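PDB 1R9D: glycerol dehydratase from Clostridium butyricum, which probably dehydrates glycerol to 3-hydroxypropionaldehyde by glycyl-radical chemistry, without the coenzyme B12 that other glycerol dehydratases need. Local coordinates for residues N584-S589 against G658-Q663; G552-G557 against S670-C675. All blocks are in the same frame, centred on the assembly; numbering follows the deposited sequence.

Contact 1: residues N584-S589 against G658-Q663; sequences NDFKNS and GRKSGQ
D585 and F586 reach across from just past the end of helix 575-583 to the loop 658-663, and a Schellman motif puts them there: D585, with positive phi, is its C-prime residue, with F586 N bonded to T581 O and D585 N to L582 O. N584 opens a type I' turn that K587 N closes onto N584 O. D585 is the polar half of the contact. Its CG lies anti to the backbone N (chi1 -167°), which carries the carboxylate out to the other loop. D585 OD1 accepts from S661 N at 2.9 Å, almost straight at 172° but from above the carboxylate plane, while S661 CB rests on the same oxygen. OD2 faces the side chain of K660, which crosses that of D585 at about a right angle; CE comes to 3.3 Å from OD2, and NZ stands 3.7 Å from OD2 in a long salt bridge. Water 1 donates to OD2 and to S661 O; the carboxylate thus binds the N-H of S661 directly and its C=O through the water. Next comes F586, the apolar half. Its ring, packed on Q593 and L596 of helix 590-597 and on A654, turns an edge to the loop: R659 O lies in the ring plane and K660 CG near it. F586 CZ abuts G658 CA at 4.0 Å. At G658 the backbone angles suit a residue without CB. The second loop is itself braced, for K660 to Q663 form a type II turn and R659 folds back over it. Its guanidinium, also bonded to T652 O and G653 O, grips Q663 O side-on, R659 NE and NH2 each 2.9 Å from Q663 O, with that oxygen only 8° out of the guanidinium plane.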
ATOM      1  N   ASN A 584      45.797  -7.141  19.689  1.00 38.96           N
ATOM      2  CA  ASN A 584      46.715  -6.149  20.245  1.00 39.47           C
ATOM      3  C   ASN A 584      47.397  -5.366  19.122  1.00 38.93           C
ATOM      4  O   ASN A 584      48.334  -4.601  19.362  1.00 37.67           O
ATOM      5  CB  ASN A 584      47.778  -6.820  21.121  1.00 41.90           C
ATOM      6  CG  ASN A 584      47.177  -7.605  22.269  1.00 44.11           C
ATOM      7  OD1 ASN A 584      46.244  -7.145  22.930  1.00 45.21           O
ATOM      8  ND2 ASN A 584      47.718  -8.792  22.522  1.00 45.47           N
ATOM      9  N   ASP A 585      46.923  -5.571  17.897  1.00 37.65           N
ATOM     10  CA  ASP A 585      47.463  -4.888  16.726  1.00 37.47           C
ATOM     11  C   ASP A 585      48.975  -5.086  16.567  1.00 36.95           C
ATOM     12  O   ASP A 585      49.706  -4.148  16.251  1.00 36.93           O
ATOM     13  CB  ASP A 585      47.117  -3.392  16.794  1.00 38.26           C
ATOM     14  CG  ASP A 585      47.364  -2.668  15.480  1.00 39.92           C
ATOM     15  OD1 ASP A 585      47.120  -3.262  14.409  1.00 40.19           O
ATOM     16  OD2 ASP A 585      47.783  -1.492  15.512  1.00 40.20           O
ATOM     17  N   PHE A 586      49.427  -6.317  16.791  1.00 37.01           N
ATOM     18  CA  PHE A 586      50.839  -6.682  16.661  1.00 37.29           C
ATOM     19  C   PHE A 586      51.785  -5.982  17.633  1.00 38.69           C
ATOM     20  O   PHE A 586      52.995  -5.947  17.404  1.00 38.16           O
ATOM     21  CB  PHE A 586      51.324  -6.421  15.232  1.00 35.51           C
ATOM     22  CG  PHE A 586      50.508  -7.114  14.178  1.00 34.69           C
ATOM     23  CD1 PHE A 586      49.785  -6.375  13.248  1.00 34.36           C
ATOM     24  CD2 PHE A 586      50.451  -8.500  14.125  1.00 33.94           C
ATOM     25  CE1 PHE A 586      49.012  -7.010  12.278  1.00 33.86           C
ATOM     26  CE2 PHE A 586      49.680  -9.146  13.159  1.00 33.93           C
ATOM     27  CZ  PHE A 586      48.959  -8.398  12.235  1.00 32.98           C
ATOM     28  N   LYS A 587      51.246  -5.429  18.714  1.00 40.23           N
ATOM     29  CA  LYS A 587      52.079  -4.741  19.693  1.00 42.21           C
ATOM     30  C   LYS A 587      53.057  -5.709  20.356  1.00 42.62           C
ATOM     31  O   LYS A 587      52.651  -6.719  20.933  1.00 42.47           O
ATOM     32  CB  LYS A 587      51.208  -4.082  20.763  1.00 43.21           C
ATOM     33  CG  LYS A 587      52.007  -3.355  21.831  1.00 45.64           C
ATOM     34  CD  LYS A 587      51.097  -2.719  22.868  1.00 46.64           C
ATOM     35  CE  LYS A 587      51.905  -1.984  23.928  1.00 47.64           C
ATOM     36  NZ  LYS A 587      51.019  -1.302  24.911  1.00 48.77           N
ATOM     37  N   ASN A 588      54.346  -5.387  20.269  1.00 44.02           N
ATOM     38  CA  ASN A 588      55.405  -6.212  20.848  1.00 44.93           C
ATOM     39  C   ASN A 588      55.456  -7.613  20.242  1.00 45.11           C
ATOM     40  O   ASN A 588      55.879  -8.567  20.896  1.00 45.27           O
ATOM     41  CB  ASN A 588      55.233  -6.328  22.368  1.00 46.68           C
ATOM     42  CG  ASN A 588      55.284  -4.983  23.070  1.00 47.47           C
ATOM     43  OD1 ASN A 588      56.205  -4.193  22.858  1.00 48.55           O
ATOM     44  ND2 ASN A 588      54.294  -4.719  23.919  1.00 48.54           N
ATOM     45  N   SER A 589      55.022  -7.738  18.992  1.00 44.72           N
ATOM     46  CA  SER A 589      55.036  -9.031  18.318  1.00 44.28           C
ATOM     47  C   SER A 589      55.275  -8.857  16.823  1.00 43.88           C
ATOM     48  O   SER A 589      54.677  -9.543  15.991  1.00 43.58           O
ATOM     49  CB  SER A 589      53.720  -9.773  18.575  1.00 44.78           C
ATOM     50  OG  SER A 589      52.601  -8.935  18.343  1.00 46.56           O
ATOM     51  N   GLY A 658      48.639  -9.448   7.840  1.00 29.62           N
ATOM     52  CA  GLY A 658      49.679  -8.560   8.335  1.00 29.38           C
ATOM     53  C   GLY A 658      49.301  -7.089   8.312  1.00 29.95           C
ATOM     54  O   GLY A 658      50.098  -6.226   8.695  1.00 30.21           O
ATOM     55  N   ARG A 659      48.087  -6.800   7.853  1.00 29.23           N
ATOM     56  CA  ARG A 659      47.581  -5.432   7.777  1.00 28.78           C
ATOM     57  C   ARG A 659      47.236  -4.929   9.182  1.00 28.69           C
ATOM     58  O   ARG A 659      46.584  -5.630   9.951  1.00 29.28           O
ATOM     59  CB  ARG A 659      46.328  -5.398   6.881  1.00 28.20           C
ATOM     60  CG  ARG A 659      45.627  -4.052   6.835  1.00 28.33           C
ATOM     61  CD  ARG A 659      44.288  -4.112   6.093  1.00 27.32           C
ATOM     62  NE  ARG A 659      43.332  -3.222   6.750  1.00 26.95           N
ATOM     63  CZ  ARG A 659      42.765  -3.480   7.924  1.00 26.86           C
ATOM     64  NH1 ARG A 659      43.042  -4.612   8.562  1.00 26.13           N
ATOM     65  NH2 ARG A 659      41.956  -2.587   8.484  1.00 26.18           N
ATOM     66  N   LYS A 660      47.670  -3.716   9.518  1.00 30.15           N
ATOM     67  CA  LYS A 660      47.387  -3.157  10.839  1.00 31.77           C
ATOM     68  C   LYS A 660      45.990  -2.553  10.939  1.00 31.61           C
ATOM     69  O   LYS A 660      45.402  -2.143   9.939  1.00 30.89           O
ATOM     70  CB  LYS A 660      48.422  -2.092  11.208  1.00 33.76           C
ATOM     71  CG  LYS A 660      49.847  -2.613  11.245  1.00 36.77           C
ATOM     72  CD  LYS A 660      50.757  -1.683  12.032  1.00 39.74           C
ATOM     73  CE  LYS A 660      50.334  -1.627  13.493  1.00 40.18           C
ATOM     74  NZ  LYS A 660      51.258  -0.805  14.315  1.00 42.97           N
ATOM     75  N   SER A 661      45.476  -2.499  12.162  1.00 30.90           N
ATOM     76  CA  SER A 661      44.152  -1.958  12.431  1.00 31.11           C
ATOM     77  C   SER A 661      43.961  -0.549  11.876  1.00 30.61           C
ATOM     78  O   SER A 661      44.867   0.287  11.935  1.00 30.40           O
ATOM     79  CB  SER A 661      43.896  -1.955  13.942  1.00 31.93           C
ATOM     80  OG  SER A 661      42.628  -1.403  14.257  1.00 32.95           O
ATOM     81  N   GLY A 662      42.776  -0.303  11.323  1.00 30.04           N
ATOM     82  CA  GLY A 662      42.453   1.007  10.789  1.00 29.42           C
ATOM     83  C   GLY A 662      42.961   1.335   9.399  1.00 29.12           C
ATOM     84  O   GLY A 662      42.610   2.379   8.849  1.00 28.99           O
ATOM     85  N   GLN A 663      43.780   0.459   8.824  1.00 28.19           N
ATOM     86  CA  GLN A 663      44.322   0.693   7.487  1.00 28.99           C
ATOM     87  C   GLN A 663      43.306   0.355   6.398  1.00 28.29           C
ATOM     88  O   GLN A 663      42.422  -0.471   6.602  1.00 27.97           O
ATOM     89  CB  GLN A 663      45.599  -0.130   7.287  1.00 30.48           C
ATOM     90  CG  GLN A 663      46.752   0.338   8.164  1.00 33.64           C
ATOM     91  CD  GLN A 663      47.189   1.742   7.814  1.00 36.32           C
ATOM     92  OE1 GLN A 663      47.701   1.987   6.723  1.00 38.37           O
ATOM     93  NE2 GLN A 663      46.980   2.677   8.735  1.00 37.78           N
TER
HETATM   94  O   HOH W   1      47.134   0.524  13.438  1.00 37.06           O

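Contact 2: residues G552-G557 against S670-C675; sequences GVANIG and SPSRGC
The first turn of helix 553-569, with G552 at its N-cap, lies against an extended run, S670 to S672, of the loop that leads toward helix 680-687. The backbones come nearest at A554 and P671, whose CA atoms are 5.4 Å apart, and no direct hydrogen bond joins them. Past S672 the loop turns back, C675 N bonding to S672 O. A554 carries the side-chain contact: its CB points at the loop and touches two oxygens, S670 O and S672 OG, both at 3.5 Å, with P671 CA a little farther off. S672 OG lies anti to its own carbonyl carbon (chi1 -68°), a rotation that brings the hydroxyl over the methyl of A554. Two waters make the polar links. Water 2 accepts from A554 N at 2.9 Å and donates to S670 O, so it serves an N-H of the first helical turn that has no carbonyl four residues earlier within the helix. Water 3 accepts from N555 ND2 at 3.0 Å and donates to S672 OG. The amide of N555 is also tied down through OD1, which accepts from A666 N, so the loop is held at a second point, and ND2 has a weak second partner in D657. Polar linkage is thus water-mediated, backbone to backbone and side chain to side chain; direct touch is mainly the A554 methyl, with N555 ND2 nearing S672 OG.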
ATOM      1  N   GLY A 552      37.019  -6.088   0.015  1.00 24.00           N
ATOM      2  CA  GLY A 552      38.148  -6.680   0.718  1.00 24.82           C
ATOM      3  C   GLY A 552      38.627  -8.032   0.209  1.00 25.34           C
ATOM      4  O   GLY A 552      39.179  -8.823   0.978  1.00 25.90           O
ATOM      5  N   VAL A 553      38.454  -8.298  -1.083  1.00 24.78           N
ATOM      6  CA  VAL A 553      38.857  -9.590  -1.646  1.00 24.71           C
ATOM      7  C   VAL A 553      40.328  -9.984  -1.448  1.00 24.26           C
ATOM      8  O   VAL A 553      40.612 -11.110  -1.043  1.00 24.31           O
ATOM      9  CB  VAL A 553      38.515  -9.678  -3.156  1.00 24.59           C
ATOM     10  CG1 VAL A 553      38.981 -11.028  -3.719  1.00 26.05           C
ATOM     11  CG2 VAL A 553      37.007  -9.544  -3.352  1.00 25.84           C
ATOM     12  N   ALA A 554      41.263  -9.084  -1.735  1.00 24.17           N
ATOM     13  CA  ALA A 554      42.673  -9.426  -1.565  1.00 25.26           C
ATOM     14  C   ALA A 554      42.995  -9.655  -0.093  1.00 25.95           C
ATOM     15  O   ALA A 554      43.799 -10.528   0.246  1.00 26.62           O
ATOM     16  CB  ALA A 554      43.563  -8.327  -2.129  1.00 24.60           C
ATOM     17  N   ASN A 555      42.362  -8.880   0.785  1.00 25.69           N
ATOM     18  CA  ASN A 555      42.608  -9.028   2.215  1.00 27.38           C
ATOM     19  C   ASN A 555      42.153 -10.405   2.708  1.00 27.97           C
ATOM     20  O   ASN A 555      42.809 -11.018   3.554  1.00 27.93           O
ATOM     21  CB  ASN A 555      41.893  -7.923   3.005  1.00 26.74           C
ATOM     22  CG  ASN A 555      42.312  -6.529   2.565  1.00 28.15           C
ATOM     23  OD1 ASN A 555      41.678  -5.921   1.704  1.00 28.54           O
ATOM     24  ND2 ASN A 555      43.402  -6.026   3.140  1.00 29.28           N
ATOM     25  N   ILE A 556      41.038 -10.894   2.173  1.00 27.35           N
ATOM     26  CA  ILE A 556      40.529 -12.203   2.570  1.00 27.71           C
ATOM     27  C   ILE A 556      41.412 -13.337   2.060  1.00 27.23           C
ATOM     28  O   ILE A 556      41.704 -14.278   2.795  1.00 26.75           O
ATOM     29  CB  ILE A 556      39.064 -12.409   2.083  1.00 29.61           C
ATOM     30  CG1 ILE A 556      38.096 -11.783   3.092  1.00 30.79           C
ATOM     31  CG2 ILE A 556      38.741 -13.896   1.955  1.00 30.75           C
ATOM     32  CD1 ILE A 556      38.427 -10.367   3.472  1.00 32.27           C
ATOM     33  N   GLY A 557      41.838 -13.252   0.804  1.00 26.60           N
ATOM     34  CA  GLY A 557      42.694 -14.290   0.256  1.00 26.11           C
ATOM     35  C   GLY A 557      44.011 -14.364   1.009  1.00 26.22           C
ATOM     36  O   GLY A 557      44.453 -15.446   1.409  1.00 24.81           O
ATOM     37  N   SER A 670      41.414  -5.969  -6.926  1.00 24.12           N
ATOM     38  CA  SER A 670      42.821  -5.634  -7.145  1.00 24.37           C
ATOM     39  C   SER A 670      43.685  -6.123  -5.983  1.00 23.31           C
ATOM     40  O   SER A 670      43.234  -6.168  -4.844  1.00 24.29           O
ATOM     41  CB  SER A 670      42.999  -4.111  -7.257  1.00 25.88           C
ATOM     42  OG  SER A 670      42.048  -3.525  -8.127  1.00 28.57           O
ATOM     43  N   PRO A 671      44.944  -6.499  -6.263  1.00 23.82           N
ATOM     44  CA  PRO A 671      45.843  -6.968  -5.202  1.00 24.00           C
ATOM     45  C   PRO A 671      46.062  -5.841  -4.187  1.00 25.24           C
ATOM     46  O   PRO A 671      45.903  -4.665  -4.528  1.00 25.70           O
ATOM     47  CB  PRO A 671      47.126  -7.302  -5.962  1.00 23.80           C
ATOM     48  CG  PRO A 671      46.616  -7.743  -7.303  1.00 23.66           C
ATOM     49  CD  PRO A 671      45.538  -6.713  -7.594  1.00 23.03           C
ATOM     50  N   SER A 672      46.412  -6.191  -2.951  1.00 25.35           N
ATOM     51  CA  SER A 672      46.664  -5.183  -1.918  1.00 27.31           C
ATOM     52  C   SER A 672      47.910  -4.382  -2.284  1.00 27.46           C
ATOM     53  O   SER A 672      48.787  -4.879  -2.982  1.00 26.88           O
ATOM     54  CB  SER A 672      46.873  -5.842  -0.550  1.00 28.13           C
ATOM     55  OG  SER A 672      45.679  -6.436  -0.073  1.00 30.41           O
ATOM     56  N   ARG A 673      47.989  -3.151  -1.794  1.00 28.03           N
ATOM     57  CA  ARG A 673      49.121  -2.279  -2.096  1.00 30.18           C
ATOM     58  C   ARG A 673      50.475  -2.920  -1.821  1.00 29.56           C
ATOM     59  O   ARG A 673      50.687  -3.510  -0.762  1.00 29.80           O
ATOM     60  CB  ARG A 673      49.015  -0.975  -1.298  1.00 31.34           C
ATOM     61  CG  ARG A 673      49.053  -1.170   0.204  1.00 32.97           C
ATOM     62  CD  ARG A 673      49.133   0.161   0.934  1.00 35.15           C
ATOM     63  NE  ARG A 673      47.915   0.956   0.782  1.00 35.60           N
ATOM     64  CZ  ARG A 673      47.668   2.070   1.463  1.00 35.47           C
ATOM     65  NH1 ARG A 673      48.557   2.520   2.338  1.00 35.37           N
ATOM     66  NH2 ARG A 673      46.527   2.722   1.282  1.00 36.25           N
ATOM     67  N   GLY A 674      51.377  -2.792  -2.792  1.00 30.42           N
ATOM     68  CA  GLY A 674      52.724  -3.328  -2.671  1.00 30.95           C
ATOM     69  C   GLY A 674      52.861  -4.839  -2.629  1.00 31.38           C
ATOM     70  O   GLY A 674      53.975  -5.354  -2.506  1.00 31.05           O
ATOM     71  N   CYS A 675      51.746  -5.556  -2.738  1.00 30.69           N
ATOM     72  CA  CYS A 675      51.784  -7.014  -2.693  1.00 31.01           C
ATOM     73  C   CYS A 675      52.071  -7.665  -4.035  1.00 30.14           C
ATOM     74  O   CYS A 675      52.617  -8.769  -4.086  1.00 29.55           O
ATOM     75  CB  CYS A 675      50.475  -7.555  -2.123  1.00 31.11           C
ATOM     76  SG  CYS A 675      50.329  -7.288  -0.346  1.00 36.34           S
TER
HETATM   77  O   HOH W   2      40.900  -6.838  -3.551  1.00 26.64           O
HETATM   78  O   HOH W   3      44.930  -3.880   1.728  1.00 38.79           O

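How the contacts relate
Both contacts hold the long connection between helices 644-650 and 680-687: contact 1 fixes its earlier part, 658-663, to the turn that follows helix 575-583, and contact 2 its later part, 670-675, to the start of helix 553-569. Their centres are about 17 Å apart, and both segments of contact 1 fall between the two segments of contact 2 in sequence. They meet where R659 CD packs 3.6 Å from N555 ND2, and D657, which takes the backbone N-H of R659, is also a weak partner of N555. Contact 2 joins the pyruvate formate lyase-like and glycine radical family regions; G763, the predicted radical site, unmodified here, lies in the latter.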